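Local atomic coordinates of bifunctional pinoresinol-lariciresinol reductase 1 (Thuja plicata, PDB entry 1QYD), a protein that reduces pinoresinol to lariciresinol and (-)-lariciresinol on to (+)-secoisolariciresinol with NADPH during lignan biosynthesis. Residues T217-P222 against P288-A293; K191-D196 against M224-Q229; I249-F254 against I275-D280. All blocks are in the same frame, centred on the assembly; numbering follows the deposited sequence.

Interaction 1 (T217-P222 against P288-A293); sequences TMYIRP and PNAIEA
Strands 217-219 and 290-292 are parallel neighbours in a small three-stranded sheet, with T217 beside A290, M218 beside I291 and Y219 beside E292. Backbone hydrogen bonds join them. I291 N gives to T217 O at 2.7 Å. Y219 N gives to I291 O at 2.9 Å. A293 N then reaches Y219 O at 2.6 Å, and a weak bond runs from T217 N to N289 O. Where the strands end, the side chain of E292 continues the link. Its CG is anti to the backbone N (chi1 -162°) and the chain bends at chi2, which carries E292 OE1 over to R221 N at 2.9 Å. The N-H arrives from above the carboxylate plane. The same OE1 accepts from T294 N, making E292 the N-cap of helix 293-296. Two main-chain donors on one oxygen probably favour the charged carboxylate.

On the M218 and I291 face, M218 SD packs on A293 CB at 3.7 Å. I220 CG1 meets A293 CB, also at 3.7 Å. On the Y219 face, Y219 CE2 lies 3.6 Å from A290 CB, and T217 CG2 sits above the ring toward its rim. The R221 guanidinium leads away to F284 O and L281 O.

Strand 217-219 is the middle strand. Strand 154-156 flanks it on the other side, helix 293-296 packs against M218 and I291, and T217 lies near R142, an inferred NADP(+) site.

Interaction 2 (K191-D196 against M224-Q229); sequences KGIWVD and MNILSQ
W194 and L227 form the tight part of this contact. W194 NE1 points its N-H at L227 O, 2.8 Å away and almost straight at 177°. The acceptor lies in the indole plane, but the donor stands above the L227 carbonyl plane. G192 N reaches the same L227 O at 2.8 Å from the opposite face of that plane. Two donors grip one oxygen, and the straight NE1 bond holds the indole's turn. N225, just before strand 226-228, answers: its ND2 gives to W194 O at 2.9 Å, with the acceptor in the amide plane. V303 O also takes a bond from this ND2. I193 and I226 lie side by side, with I193 CG1 4.2 Å from I226 CG2.

Strand 191-195 is the middle strand of a short mixed sheet, parallel to 159-160 and antiparallel to the outer strand 226-228. The N-to-C directions of the antiparallel pair lie at 124°. I226 is the centre of an inverse gamma turn.

K191 and I226 form the looser, partly exposed side. The K191 chain bends at chi2 (-76°), placing K191 CD 3.6 Å from S228 N. K191 NZ bonds I226 O at 3.2 Å, in the carbonyl plane, and salt-bridges E231. S228 OG also bonds E231.

Interaction 3 (I249-F254 against I275-D280); sequences ISSQDF and IFFRGD
F277 carries this surface contact, pushing the far end of its ring against the backbone of I249, S250 and S251. CG stands anti to its own carbonyl carbon (chi1 -85°). The CB points toward the facing segment, and the ring meets that segment with its far atoms. F277 CZ lies 3.8 Å from I249 O, which sits at the ring edge near its plane. F277 CZ is also 3.8 Å from S250 C. F277 CE2 passes along the next peptide, 4.0 Å from S251 N. CD2 faces the serine hydroxyl, with F277 CD2 and S251 OG 4.1 Å apart. No hydrogen bond crosses between the segments, so the contact rests on van der Waals packing of a ring on main chain.

R278 curls back beside it. Its chain is bent at chi2 (60°) and again at chi3 (56°), which folds the guanidinium over its neighbour. F277 CB lies 3.6 Å above one face of the R278 guanidinium, offset toward the rim. R278 NH1 comes to 3.9 Å from S251 OG, too long for a bond. NH2 gives a hydrogen bond to Y273 O, which holds the group in this folded pose. The F277 ring also meets the ring of Y273. An alanine here in place of F277 would remove the whole ring, and the I249-S251 backbone would probably lose its main packing partner from this loop.

Helix 272-275 ends at I275, and the loop runs on from F276. Segment 249-254 leads into the helix that runs on to 258. I275 and F276 touch M159 of strand 159-160, while R278 rests on L128. I249 touches Y185 in a neighbouring loop.

In the fold
The six segments come in the order 191-196, 217-222, 224-229, 249-254, 275-280 and 288-293. Interactions 1 and 2 therefore cross along the chain, and interaction 3 is nested inside the loop closed by interaction 1. Interactions 1 and 2 join strands of two different small sheets, with centres about 15 Å apart. They touch where R221 CG packs on I193 CD1 at 3.4 Å. Interaction 3 lies about 17 Å from interaction 2, centre to centre, and W194 bridges the gap by packing on F276. Interactions 1 and 3 do not touch. The contacts form a bent line from near R142, an inferred NADP(+) residue, toward H271, an inferred substrate-binding residue, joining parts that probably frame both sites.

Interaction 1 (T217-P222 against P288-A293)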
ATOM      1  N   THR A 217       3.325 -17.126  20.173  1.00 26.28           N
ATOM      2  CA  THR A 217       3.957 -15.813  19.962  1.00 20.52           C
ATOM      3  C   THR A 217       5.102 -15.713  20.963  1.00 23.23           C
ATOM      4  O   THR A 217       4.935 -16.072  22.129  1.00 25.12           O
ATOM      5  CB  THR A 217       2.963 -14.631  20.181  1.00 15.57           C
ATOM      6  OG1 THR A 217       1.866 -14.819  19.263  1.00 11.95           O
ATOM      7  CG2 THR A 217       3.595 -13.271  19.902  1.00  7.40           C
ATOM      8  N   MET A 218       6.298 -15.297  20.517  1.00 22.34           N
ATOM      9  CA  MET A 218       7.457 -15.206  21.387  1.00 16.12           C
ATOM     10  C   MET A 218       7.746 -13.757  21.649  1.00 12.49           C
ATOM     11  O   MET A 218       8.196 -13.052  20.753  1.00 20.39           O
ATOM     12  CB  MET A 218       8.690 -15.839  20.748  1.00 14.29           C
ATOM     13  CG  MET A 218       9.801 -15.830  21.772  1.00  8.15           C
ATOM     14  SD  MET A 218      11.417 -16.078  21.034  1.00 14.91           S
ATOM     15  CE  MET A 218      11.789 -17.447  22.039  1.00  2.00           C
ATOM     16  N   TYR A 219       7.453 -13.308  22.865  1.00 14.29           N
ATOM     17  CA  TYR A 219       7.721 -11.942  23.304  1.00  9.72           C
ATOM     18  C   TYR A 219       9.127 -11.858  23.897  1.00  9.42           C
ATOM     19  O   TYR A 219       9.584 -12.768  24.585  1.00 12.36           O
ATOM     20  CB  TYR A 219       6.711 -11.515  24.368  1.00  2.00           C
ATOM     21  CG  TYR A 219       5.251 -11.430  23.926  1.00  5.42           C
ATOM     22  CD1 TYR A 219       4.847 -10.438  23.039  1.00  7.27           C
ATOM     23  CD2 TYR A 219       4.300 -12.333  24.409  1.00  7.37           C
ATOM     24  CE1 TYR A 219       3.506 -10.354  22.644  1.00  9.95           C
ATOM     25  CE2 TYR A 219       2.965 -12.253  24.017  1.00  2.00           C
ATOM     26  CZ  TYR A 219       2.573 -11.263  23.137  1.00  3.82           C
ATOM     27  OH  TYR A 219       1.250 -11.165  22.751  1.00  9.90           O
ATOM     28  N   ILE A 220       9.911 -10.830  23.590  1.00 11.77           N
ATOM     29  CA  ILE A 220      11.180 -10.650  24.276  1.00  4.76           C
ATOM     30  C   ILE A 220      10.794  -9.461  25.155  1.00  9.23           C
ATOM     31  O   ILE A 220      10.346  -8.396  24.687  1.00  3.15           O
ATOM     32  CB  ILE A 220      12.305 -10.285  23.307  1.00  2.00           C
ATOM     33  CG1 ILE A 220      12.382 -11.193  22.084  1.00  2.00           C
ATOM     34  CG2 ILE A 220      13.582 -10.429  24.113  1.00  7.96           C
ATOM     35  CD1 ILE A 220      13.640 -11.091  21.202  1.00  2.00           C
ATOM     36  N   ARG A 221      10.849  -9.757  26.469  1.00  7.90           N
ATOM     37  CA  ARG A 221      10.456  -8.806  27.509  1.00  6.16           C
ATOM     38  C   ARG A 221      11.512  -8.745  28.578  1.00  3.83           C
ATOM     39  O   ARG A 221      11.180  -9.079  29.718  1.00  4.95           O
ATOM     40  CB  ARG A 221       9.112  -9.221  28.162  1.00  4.21           C
ATOM     41  CG  ARG A 221       7.919  -8.612  27.483  1.00  2.00           C
ATOM     42  CD  ARG A 221       6.621  -8.934  28.170  1.00  2.00           C
ATOM     43  NE  ARG A 221       5.577  -8.177  27.488  1.00  4.01           N
ATOM     44  CZ  ARG A 221       4.274  -8.273  27.786  1.00  5.14           C
ATOM     45  NH1 ARG A 221       3.781  -9.076  28.737  1.00  2.00           N
ATOM     46  NH2 ARG A 221       3.441  -7.494  27.121  1.00  7.53           N
ATOM     47  N   PRO A 222      12.791  -8.385  28.321  1.00  6.75           N
ATOM     48  CA  PRO A 222      13.909  -8.727  29.192  1.00  4.38           C
ATOM     49  C   PRO A 222      13.673  -7.887  30.408  1.00 12.88           C
ATOM     50  O   PRO A 222      13.416  -6.691  30.277  1.00 14.12           O
ATOM     51  CB  PRO A 222      15.142  -8.342  28.497  1.00  2.00           C
ATOM     52  CG  PRO A 222      14.671  -8.104  27.099  1.00  2.00           C
ATOM     53  CD  PRO A 222      13.267  -7.538  27.246  1.00  2.00           C
ATOM     54  N   PRO A 288      -1.838 -17.750  27.530  1.00 37.87           N
ATOM     55  CA  PRO A 288      -1.858 -19.104  26.919  1.00 38.93           C
ATOM     56  C   PRO A 288      -1.234 -19.494  25.547  1.00 39.89           C
ATOM     57  O   PRO A 288      -0.628 -20.571  25.461  1.00 39.56           O
ATOM     58  CB  PRO A 288      -3.325 -19.459  26.955  1.00 36.55           C
ATOM     59  CG  PRO A 288      -3.987 -18.367  27.740  1.00 39.87           C
ATOM     60  CD  PRO A 288      -3.157 -17.142  27.494  1.00 36.00           C
ATOM     61  N   ASN A 289      -1.409 -18.688  24.465  1.00 40.35           N
ATOM     62  CA  ASN A 289      -0.877 -18.886  23.105  1.00 40.52           C
ATOM     63  C   ASN A 289       0.307 -17.934  22.862  1.00 37.58           C
ATOM     64  O   ASN A 289       0.359 -17.150  21.904  1.00 37.59           O
ATOM     65  CB  ASN A 289      -1.993 -18.620  22.028  1.00 47.81           C
ATOM     66  CG  ASN A 289      -2.836 -19.790  21.469  1.00 56.25           C
ATOM     67  OD1 ASN A 289      -2.536 -20.359  20.412  1.00 56.19           O
ATOM     68  ND2 ASN A 289      -3.955 -20.173  22.095  1.00 62.50           N
ATOM     69  N   ALA A 290       1.297 -18.042  23.763  1.00 31.11           N
ATOM     70  CA  ALA A 290       2.473 -17.193  23.796  1.00 22.35           C
ATOM     71  C   ALA A 290       3.520 -17.609  24.809  1.00 20.02           C
ATOM     72  O   ALA A 290       3.224 -18.432  25.666  1.00 14.98           O
ATOM     73  CB  ALA A 290       2.092 -15.768  24.136  1.00 27.39           C
ATOM     74  N   ILE A 291       4.764 -17.102  24.671  1.00 18.49           N
ATOM     75  CA  ILE A 291       5.865 -17.278  25.619  1.00 18.05           C
ATOM     76  C   ILE A 291       6.735 -16.013  25.731  1.00 20.50           C
ATOM     77  O   ILE A 291       6.486 -15.012  25.056  1.00 20.66           O
ATOM     78  CB  ILE A 291       6.894 -18.441  25.292  1.00 20.68           C
ATOM     79  CG1 ILE A 291       7.413 -18.399  23.874  1.00 20.67           C
ATOM     80  CG2 ILE A 291       6.254 -19.733  25.651  1.00 19.34           C
ATOM     81  CD1 ILE A 291       6.490 -18.742  22.723  1.00 22.46           C
ATOM     82  N   GLU A 292       7.750 -16.028  26.616  1.00 20.67           N
ATOM     83  CA  GLU A 292       8.718 -14.950  26.766  1.00 21.29           C
ATOM     84  C   GLU A 292      10.103 -15.506  26.404  1.00 22.83           C
ATOM     85  O   GLU A 292      10.537 -16.528  26.941  1.00 27.56           O
ATOM     86  CB  GLU A 292       8.714 -14.454  28.210  1.00 20.13           C
ATOM     87  CG  GLU A 292       9.327 -13.074  28.491  1.00 15.67           C
ATOM     88  CD  GLU A 292      10.848 -12.921  28.504  1.00 18.25           C
ATOM     89  OE1 GLU A 292      11.416 -12.436  27.519  1.00 18.92           O
ATOM     90  OE2 GLU A 292      11.453 -13.261  29.518  1.00  6.92           O
ATOM     91  N   ALA A 293      10.849 -14.822  25.532  1.00 15.60           N
ATOM     92  CA  ALA A 293      12.138 -15.281  25.076  1.00 12.63           C
ATOM     93  C   ALA A 293      13.217 -15.461  26.107  1.00 12.16           C
ATOM     94  O   ALA A 293      14.007 -16.392  26.003  1.00 10.75           O
ATOM     95  CB  ALA A 293      12.658 -14.333  24.044  1.00 13.52           C
TER

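Interaction 2 (K191-D196 against M224-Q229)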
ATOM      1  N   LYS A 191       5.612   2.395  30.510  1.00 19.49           N
ATOM      2  CA  LYS A 191       6.658   1.433  30.248  1.00 18.71           C
ATOM      3  C   LYS A 191       6.753   0.941  28.807  1.00 20.73           C
ATOM      4  O   LYS A 191       5.762   0.741  28.098  1.00 21.17           O
ATOM      5  CB  LYS A 191       6.432   0.277  31.205  1.00 14.42           C
ATOM      6  CG  LYS A 191       6.619   0.732  32.658  1.00 13.04           C
ATOM      7  CD  LYS A 191       8.084   0.883  32.954  1.00 11.87           C
ATOM      8  CE  LYS A 191       8.184   1.160  34.419  1.00 18.39           C
ATOM      9  NZ  LYS A 191       9.511   0.784  34.870  1.00 23.80           N
ATOM     10  N   GLY A 192       8.021   0.810  28.407  1.00 19.28           N
ATOM     11  CA  GLY A 192       8.432   0.325  27.098  1.00 16.94           C
ATOM     12  C   GLY A 192       9.503  -0.762  27.255  1.00 15.54           C
ATOM     13  O   GLY A 192      10.007  -1.024  28.358  1.00 12.55           O
ATOM     14  N   ILE A 193       9.847  -1.448  26.160  1.00  5.04           N
ATOM     15  CA  ILE A 193      10.827  -2.512  26.247  1.00  2.00           C
ATOM     16  C   ILE A 193      11.823  -2.180  25.170  1.00  2.00           C
ATOM     17  O   ILE A 193      11.467  -1.723  24.097  1.00  8.98           O
ATOM     18  CB  ILE A 193      10.088  -3.888  26.053  1.00  2.68           C
ATOM     19  CG1 ILE A 193       9.117  -4.064  27.203  1.00  2.00           C
ATOM     20  CG2 ILE A 193      11.044  -5.075  26.068  1.00  2.00           C
ATOM     21  CD1 ILE A 193       8.270  -5.287  27.081  1.00  2.89           C
ATOM     22  N   TRP A 194      13.097  -2.362  25.432  1.00  2.00           N
ATOM     23  CA  TRP A 194      14.112  -1.875  24.538  1.00  2.00           C
ATOM     24  C   TRP A 194      15.095  -3.036  24.368  1.00  7.30           C
ATOM     25  O   TRP A 194      15.535  -3.549  25.411  1.00  9.75           O
ATOM     26  CB  TRP A 194      14.740  -0.644  25.214  1.00 11.33           C
ATOM     27  CG  TRP A 194      13.820   0.482  25.726  1.00  8.71           C
ATOM     28  CD1 TRP A 194      13.068   0.328  26.868  1.00 11.26           C
ATOM     29  CD2 TRP A 194      13.627   1.714  25.165  1.00  8.28           C
ATOM     30  NE1 TRP A 194      12.383   1.423  27.038  1.00  7.47           N
ATOM     31  CE2 TRP A 194      12.692   2.267  26.050  1.00  7.24           C
ATOM     32  CE3 TRP A 194      14.071   2.464  24.081  1.00 11.44           C
ATOM     33  CZ2 TRP A 194      12.191   3.551  25.870  1.00  4.89           C
ATOM     34  CZ3 TRP A 194      13.570   3.765  23.898  1.00  8.33           C
ATOM     35  CH2 TRP A 194      12.638   4.304  24.780  1.00  6.86           C
ATOM     36  N   VAL A 195      15.434  -3.523  23.134  1.00  5.21           N
ATOM     37  CA  VAL A 195      16.314  -4.688  22.944  1.00  3.50           C
ATOM     38  C   VAL A 195      17.432  -4.546  21.904  1.00  5.73           C
ATOM     39  O   VAL A 195      17.271  -4.062  20.788  1.00  2.00           O
ATOM     40  CB  VAL A 195      15.470  -5.964  22.575  1.00  7.60           C
ATOM     41  CG1 VAL A 195      16.340  -7.213  22.620  1.00  7.98           C
ATOM     42  CG2 VAL A 195      14.397  -6.240  23.624  1.00  9.55           C
ATOM     43  N   ASP A 196      18.635  -4.977  22.283  1.00 12.96           N
ATOM     44  CA  ASP A 196      19.787  -4.905  21.398  1.00 19.17           C
ATOM     45  C   ASP A 196      19.471  -5.802  20.229  1.00 23.22           C
ATOM     46  O   ASP A 196      18.914  -6.895  20.389  1.00 31.63           O
ATOM     47  CB  ASP A 196      21.041  -5.392  22.127  1.00 19.08           C
ATOM     48  CG  ASP A 196      22.340  -5.490  21.319  1.00 23.60           C
ATOM     49  OD1 ASP A 196      22.533  -4.741  20.354  1.00 26.24           O
ATOM     50  OD2 ASP A 196      23.183  -6.325  21.677  1.00 19.66           O
ATOM     51  N   MET A 224      15.001  -6.419  33.007  1.00 20.07           N
ATOM     52  CA  MET A 224      15.767  -5.198  33.239  1.00 23.89           C
ATOM     53  C   MET A 224      15.489  -4.016  32.309  1.00 24.07           C
ATOM     54  O   MET A 224      15.614  -2.846  32.713  1.00 30.93           O
ATOM     55  CB  MET A 224      17.266  -5.501  33.170  1.00 23.74           C
ATOM     56  CG  MET A 224      17.739  -6.208  34.429  1.00 28.36           C
ATOM     57  SD  MET A 224      19.539  -6.309  34.645  1.00 36.67           S
ATOM     58  CE  MET A 224      19.844  -4.638  35.160  1.00 40.24           C
ATOM     59  N   ASN A 225      15.106  -4.339  31.067  1.00 16.03           N
ATOM     60  CA  ASN A 225      14.835  -3.328  30.084  1.00  5.11           C
ATOM     61  C   ASN A 225      13.358  -3.063  29.954  1.00  7.94           C
ATOM     62  O   ASN A 225      12.947  -2.655  28.870  1.00  9.51           O
ATOM     63  CB  ASN A 225      15.382  -3.742  28.739  1.00  7.31           C
ATOM     64  CG  ASN A 225      16.856  -4.122  28.718  1.00 16.13           C
ATOM     65  OD1 ASN A 225      17.502  -4.343  29.754  1.00 18.74           O
ATOM     66  ND2 ASN A 225      17.380  -4.219  27.488  1.00 11.40           N
ATOM     67  N   ILE A 226      12.488  -3.282  30.975  1.00 12.65           N
ATOM     68  CA  ILE A 226      11.093  -2.825  30.844  1.00 12.13           C
ATOM     69  C   ILE A 226      11.045  -1.428  31.489  1.00 17.23           C
ATOM     70  O   ILE A 226      10.654  -1.165  32.642  1.00 24.74           O
ATOM     71  CB  ILE A 226      10.114  -3.752  31.559  1.00 11.90           C
ATOM     72  CG1 ILE A 226      10.237  -5.198  31.080  1.00 17.81           C
ATOM     73  CG2 ILE A 226       8.722  -3.178  31.280  1.00  8.98           C
ATOM     74  CD1 ILE A 226       9.710  -6.282  32.034  1.00 14.74           C
ATOM     75  N   LEU A 227      11.469  -0.504  30.629  1.00 12.85           N
ATOM     76  CA  LEU A 227      11.688   0.853  31.041  1.00  7.96           C
ATOM     77  C   LEU A 227      10.876   1.887  30.302  1.00  9.94           C
ATOM     78  O   LEU A 227      10.592   1.815  29.107  1.00  7.64           O
ATOM     79  CB  LEU A 227      13.158   1.133  30.888  1.00  2.00           C
ATOM     80  CG  LEU A 227      14.113   0.196  31.567  1.00  2.00           C
ATOM     81  CD1 LEU A 227      15.514   0.450  31.090  1.00  2.00           C
ATOM     82  CD2 LEU A 227      13.958   0.357  33.034  1.00 10.26           C
ATOM     83  N   SER A 228      10.516   2.879  31.109  1.00 12.56           N
ATOM     84  CA  SER A 228       9.786   4.019  30.616  1.00 11.11           C
ATOM     85  C   SER A 228      10.718   4.909  29.811  1.00  7.49           C
ATOM     86  O   SER A 228      11.925   4.662  29.764  1.00  2.00           O
ATOM     87  CB  SER A 228       9.168   4.781  31.812  1.00 16.69           C
ATOM     88  OG  SER A 228      10.018   5.343  32.818  1.00 16.16           O
ATOM     89  N   GLN A 229      10.150   5.939  29.171  1.00  7.62           N
ATOM     90  CA  GLN A 229      10.905   6.870  28.339  1.00  9.36           C
ATOM     91  C   GLN A 229      11.950   7.674  29.078  1.00 12.92           C
ATOM     92  O   GLN A 229      13.092   7.777  28.649  1.00 16.93           O
ATOM     93  CB  GLN A 229       9.986   7.861  27.667  1.00 11.48           C
ATOM     94  CG  GLN A 229      10.781   8.724  26.678  1.00  7.35           C
ATOM     95  CD  GLN A 229       9.904   9.774  26.045  1.00  2.85           C
ATOM     96  OE1 GLN A 229       8.711   9.907  26.336  1.00  5.18           O
ATOM     97  NE2 GLN A 229      10.535  10.537  25.164  1.00  9.13           N
TER

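Interaction 3 (I249-F254 against I275-D280)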
ATOM      1  N   ILE A 249       5.058  16.508  26.203  1.00 36.75           N
ATOM      2  CA  ILE A 249       4.018  16.794  25.215  1.00 32.89           C
ATOM      3  C   ILE A 249       2.825  15.844  25.342  1.00 31.55           C
ATOM      4  O   ILE A 249       3.006  14.793  25.929  1.00 27.76           O
ATOM      5  CB  ILE A 249       4.717  16.730  23.841  1.00 29.99           C
ATOM      6  CG1 ILE A 249       3.907  17.584  22.909  1.00 31.19           C
ATOM      7  CG2 ILE A 249       4.850  15.309  23.308  1.00 36.44           C
ATOM      8  CD1 ILE A 249       4.618  17.921  21.588  1.00 41.12           C
ATOM      9  N   SER A 250       1.620  16.081  24.794  1.00 32.89           N
ATOM     10  CA  SER A 250       0.425  15.260  25.059  1.00 35.55           C
ATOM     11  C   SER A 250      -0.416  14.780  23.868  1.00 41.15           C
ATOM     12  O   SER A 250      -0.051  15.054  22.727  1.00 40.58           O
ATOM     13  CB  SER A 250      -0.468  16.046  26.009  1.00 34.89           C
ATOM     14  OG  SER A 250      -0.786  17.333  25.481  1.00 34.42           O
ATOM     15  N   SER A 251      -1.558  14.096  24.082  1.00 42.25           N
ATOM     16  CA  SER A 251      -2.385  13.539  23.021  1.00 45.51           C
ATOM     17  C   SER A 251      -3.006  14.414  21.917  1.00 52.22           C
ATOM     18  O   SER A 251      -2.437  14.429  20.816  1.00 58.11           O
ATOM     19  CB  SER A 251      -3.529  12.717  23.654  1.00 45.17           C
ATOM     20  OG  SER A 251      -3.136  11.506  24.301  1.00 37.23           O
ATOM     21  N   GLN A 252      -4.106  15.173  22.159  1.00 53.59           N
ATOM     22  CA  GLN A 252      -4.968  15.879  21.170  1.00 53.35           C
ATOM     23  C   GLN A 252      -4.593  16.574  19.827  1.00 53.51           C
ATOM     24  O   GLN A 252      -4.707  15.990  18.719  1.00 56.17           O
ATOM     25  CB  GLN A 252      -5.805  16.886  21.996  1.00 52.63           C
ATOM     26  CG  GLN A 252      -5.028  17.894  22.843  1.00 51.59           C
ATOM     27  CD  GLN A 252      -5.851  18.896  23.644  1.00 49.55           C
ATOM     28  OE1 GLN A 252      -6.801  19.523  23.168  1.00 45.91           O
ATOM     29  NE2 GLN A 252      -5.449  19.063  24.905  1.00 49.79           N
ATOM     30  N   ASP A 253      -4.180  17.855  19.850  1.00 52.59           N
ATOM     31  CA  ASP A 253      -3.834  18.600  18.633  1.00 50.35           C
ATOM     32  C   ASP A 253      -2.472  18.222  18.017  1.00 49.29           C
ATOM     33  O   ASP A 253      -2.038  18.775  17.009  1.00 48.30           O
ATOM     34  CB  ASP A 253      -3.888  20.121  18.966  1.00 49.77           C
ATOM     35  CG  ASP A 253      -5.290  20.734  19.109  1.00 46.18           C
ATOM     36  OD1 ASP A 253      -6.103  20.185  19.855  1.00 46.63           O
ATOM     37  OD2 ASP A 253      -5.572  21.761  18.482  1.00 37.23           O
ATOM     38  N   PHE A 254      -1.840  17.230  18.664  1.00 47.04           N
ATOM     39  CA  PHE A 254      -0.508  16.643  18.467  1.00 44.73           C
ATOM     40  C   PHE A 254      -0.736  15.449  17.571  1.00 44.66           C
ATOM     41  O   PHE A 254      -0.010  15.173  16.616  1.00 46.04           O
ATOM     42  CB  PHE A 254       0.044  16.266  19.855  1.00 39.80           C
ATOM     43  CG  PHE A 254      -0.247  17.413  20.842  1.00 41.35           C
ATOM     44  CD1 PHE A 254      -1.425  17.414  21.611  1.00 36.24           C
ATOM     45  CD2 PHE A 254       0.616  18.514  20.925  1.00 37.54           C
ATOM     46  CE1 PHE A 254      -1.727  18.497  22.431  1.00 38.51           C
ATOM     47  CE2 PHE A 254       0.297  19.593  21.756  1.00 35.13           C
ATOM     48  CZ  PHE A 254      -0.871  19.590  22.507  1.00 35.95           C
ATOM     49  N   ILE A 275       3.379   3.162  21.422  1.00 18.36           N
ATOM     50  CA  ILE A 275       4.465   2.850  22.368  1.00 19.01           C
ATOM     51  C   ILE A 275       4.431   3.702  23.687  1.00 21.64           C
ATOM     52  O   ILE A 275       4.360   3.180  24.810  1.00 17.89           O
ATOM     53  CB  ILE A 275       5.857   3.071  21.666  1.00 10.70           C
ATOM     54  CG1 ILE A 275       6.053   2.153  20.511  1.00 15.30           C
ATOM     55  CG2 ILE A 275       6.994   2.728  22.601  1.00 10.50           C
ATOM     56  CD1 ILE A 275       7.355   2.497  19.751  1.00 14.71           C
ATOM     57  N   PHE A 276       4.497   5.045  23.578  1.00 24.58           N
ATOM     58  CA  PHE A 276       4.579   5.931  24.741  1.00 25.33           C
ATOM     59  C   PHE A 276       3.325   6.802  24.953  1.00 28.69           C
ATOM     60  O   PHE A 276       3.448   8.032  24.995  1.00 33.70           O
ATOM     61  CB  PHE A 276       5.838   6.868  24.617  1.00 18.77           C
ATOM     62  CG  PHE A 276       7.193   6.269  24.211  1.00  7.80           C
ATOM     63  CD1 PHE A 276       7.958   5.567  25.129  1.00  3.19           C
ATOM     64  CD2 PHE A 276       7.666   6.428  22.896  1.00 12.36           C
ATOM     65  CE1 PHE A 276       9.187   5.028  24.743  1.00  2.00           C
ATOM     66  CE2 PHE A 276       8.897   5.887  22.504  1.00  4.60           C
ATOM     67  CZ  PHE A 276       9.662   5.186  23.433  1.00 12.44           C
ATOM     68  N   PHE A 277       2.111   6.210  25.063  1.00 27.63           N
ATOM     69  CA  PHE A 277       0.837   6.876  25.368  1.00 23.66           C
ATOM     70  C   PHE A 277      -0.301   5.916  25.692  1.00 26.72           C
ATOM     71  O   PHE A 277      -1.028   6.149  26.670  1.00 30.29           O
ATOM     72  CB  PHE A 277       0.264   7.717  24.248  1.00 18.24           C
ATOM     73  CG  PHE A 277       0.788   9.131  24.166  1.00 19.65           C
ATOM     74  CD1 PHE A 277       1.468   9.545  23.008  1.00 16.41           C
ATOM     75  CD2 PHE A 277       0.614  10.005  25.247  1.00 19.96           C
ATOM     76  CE1 PHE A 277       1.982  10.832  22.932  1.00 11.45           C
ATOM     77  CE2 PHE A 277       1.134  11.298  25.154  1.00 17.50           C
ATOM     78  CZ  PHE A 277       1.816  11.707  24.003  1.00 19.70           C
ATOM     79  N   ARG A 278      -0.539   4.925  24.797  1.00 25.43           N
ATOM     80  CA  ARG A 278      -1.523   3.855  24.973  1.00 22.82           C
ATOM     81  C   ARG A 278      -0.780   2.608  25.450  1.00 23.02           C
ATOM     82  O   ARG A 278      -1.372   1.589  25.818  1.00 25.54           O
ATOM     83  CB  ARG A 278      -2.273   3.532  23.656  1.00 26.63           C
ATOM     84  CG  ARG A 278      -3.652   4.189  23.415  1.00 26.44           C
ATOM     85  CD  ARG A 278      -3.679   5.741  23.377  1.00 29.45           C
ATOM     86  NE  ARG A 278      -2.769   6.307  22.383  1.00 30.59           N
ATOM     87  CZ  ARG A 278      -2.847   7.526  21.812  1.00 31.42           C
ATOM     88  NH1 ARG A 278      -3.804   8.421  22.093  1.00 19.06           N
ATOM     89  NH2 ARG A 278      -1.909   7.841  20.906  1.00 35.57           N
ATOM     90  N   GLY A 279       0.556   2.684  25.443  1.00 16.86           N
ATOM     91  CA  GLY A 279       1.432   1.679  26.024  1.00 15.18           C
ATOM     92  C   GLY A 279       1.375   0.255  25.519  1.00 15.36           C
ATOM     93  O   GLY A 279       1.612  -0.637  26.322  1.00 13.70           O
ATOM     94  N   ASP A 280       1.136   0.009  24.223  1.00 15.64           N
ATOM     95  CA  ASP A 280       1.117  -1.339  23.648  1.00 14.61           C
ATOM     96  C   ASP A 280       2.389  -2.201  23.687  1.00 12.17           C
ATOM     97  O   ASP A 280       2.512  -3.152  22.906  1.00 20.59           O
ATOM     98  CB  ASP A 280       0.653  -1.249  22.197  1.00 16.19           C
ATOM     99  CG  ASP A 280      -0.740  -0.685  22.032  1.00 23.17           C
ATOM    100  OD1 ASP A 280      -0.968   0.056  21.069  1.00 25.96           O
ATOM    101  OD2 ASP A 280      -1.590  -1.011  22.859  1.00 25.14           O
TER